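Local structure of metallo-beta-lactamase FIM-1 (Pseudomonas aeruginosa, 6V3Q) at residues 199-202 / 208-211. The protein probably hydrolyses the ring of beta-lactam antibiotics with the help of zinc, giving substituted beta-amino acids and so antibiotic resistance. Sequence-based numbering, arbitrary orientation.
Sequences AQQI and PMAG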
loop_
_atom_site.group_PDB
_atom_site.type_symbol
_atom_site.label_atom_id
_atom_site.label_comp_id
_atom_site.label_asym_id
_atom_site.label_seq_id
_atom_site.Cartn_x
_atom_site.Cartn_y
_atom_site.Cartn_z
ATOM N N ALA A 199 30.072 -7.098 -3.494
ATOM C CA ALA A 199 28.710 -7.577 -3.684
ATOM C C ALA A 199 27.976 -6.725 -4.713
ATOM O O ALA A 199 27.980 -5.492 -4.637
ATOM C CB ALA A 199 27.957 -7.574 -2.354
ATOM N N GLN A 200 27.349 -7.395 -5.680
ATOM C CA GLN A 200 26.617 -6.733 -6.751
ATOM C C GLN A 200 25.106 -6.826 -6.587
ATOM O O GLN A 200 24.382 -6.081 -7.254
ATOM C CB GLN A 200 27.018 -7.324 -8.110
ATOM C CG GLN A 200 28.463 -7.063 -8.504
ATOM C CD GLN A 200 28.815 -5.591 -8.472
ATOM O OE1 GLN A 200 28.094 -4.756 -9.017
ATOM N NE2 GLN A 200 29.921 -5.262 -7.814
ATOM N N GLN A 201 24.618 -7.716 -5.727
ATOM C CA GLN A 201 23.188 -7.903 -5.497
ATOM C C GLN A 201 22.838 -7.311 -4.136
ATOM O O GLN A 201 23.234 -7.850 -3.096
ATOM C CB GLN A 201 22.814 -9.383 -5.577
ATOM C CG GLN A 201 23.001 -9.980 -6.966
ATOM C CD GLN A 201 22.819 -11.483 -6.992
ATOM O OE1 GLN A 201 23.675 -12.229 -6.517
ATOM N NE2 GLN A 201 21.707 -11.935 -7.557
ATOM N N ILE A 202 22.094 -6.206 -4.149
ATOM C CA ILE A 202 21.748 -5.454 -2.949
ATOM C C ILE A 202 20.244 -5.554 -2.744
ATOM O O ILE A 202 19.466 -5.235 -3.650
ATOM C CB ILE A 202 22.191 -3.983 -3.058
ATOM C CG1 ILE A 202 23.655 -3.903 -3.496
ATOM C CG2 ILE A 202 21.993 -3.267 -1.736
ATOM C CD1 ILE A 202 24.613 -4.611 -2.564
ATOM N N PRO A 208 12.103 -4.576 -5.195
ATOM C CA PRO A 208 12.975 -5.595 -5.783
ATOM C C PRO A 208 14.441 -5.408 -5.430
ATOM O O PRO A 208 14.919 -4.300 -5.181
ATOM C CB PRO A 208 12.751 -5.412 -7.288
ATOM C CG PRO A 208 12.435 -3.963 -7.428
ATOM C CD PRO A 208 11.648 -3.593 -6.196
ATOM N N MET A 209 15.149 -6.536 -5.409
ATOM C CA MET A 209 16.602 -6.522 -5.323
ATOM C C MET A 209 17.191 -5.805 -6.533
ATOM O O MET A 209 16.688 -5.929 -7.652
ATOM C CB MET A 209 17.123 -7.960 -5.238
ATOM C CG MET A 209 18.601 -8.151 -5.565
ATOM S SD MET A 209 19.084 -9.893 -5.598
ATOM C CE MET A 209 17.996 -10.534 -6.871
ATOM N N ALA A 210 18.250 -5.040 -6.301
ATOM C CA ALA A 210 18.910 -4.291 -7.365
ATOM C C ALA A 210 20.414 -4.351 -7.119
ATOM O O ALA A 210 20.911 -5.217 -6.392
ATOM C CB ALA A 210 18.367 -2.856 -7.436
ATOM N N GLY A 211 21.155 -3.424 -7.726
ATOM C CA GLY A 211 22.591 -3.397 -7.645
ATOM C C GLY A 211 23.115 -2.344 -6.691
ATOM O O GLY A 211 22.395 -1.828 -5.824
#
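Ile202 and Ala210 are joined by two backbone hydrogen bonds, one in each direction. Ile202 N gives its hydrogen to Ala210 O at 2.7 Å, and Ala210 N gives its own to Ile202 O at 2.9 Å. Both are nearly straight, with N-H...O angles of 170° and 167°. The better of two CA-H...O contacts runs from Gly211 CA to Gln200 O at 3.3 Å. The other, from Met209 CA to Ile202 O at 3.6 Å, is weak and more bent, beside the Ala210 bond.

Side chains add packing on two sides of this bridge. On one, Met209 crosses Gln201, with SD 3.8 Å from Gln201 CB and 3.9 Å from Gln201 NE2. The trans first torsion of Met209 (chi1 162°) sends CG past Ile202 O and on toward Gln201. Beyond SD the chain bends, and Met209 CE lies 4.0 Å from Gln201 NE2. On the other, buried Ile202 brings CG1 to 3.4 Å from Gly211 O, while its side chain also packs on Val160 of strand 159-161.

Backbone hydrogen bonds from Gln201 to Gly158 and Val160 join strand 201-203 to strand 159-161. In the following loop, Gly211 N is hydrogen-bonded to Glu213 OE2 at the start of helix 213-226. The arrangement is a single antiparallel bridge of the hydrogen-bonded type. Away from the zinc ligands, it ties that loop to the outermost strand, within this chain, of the smaller sheet in the alpha-beta/beta-alpha sandwich of the metallo-beta-lactamase fold.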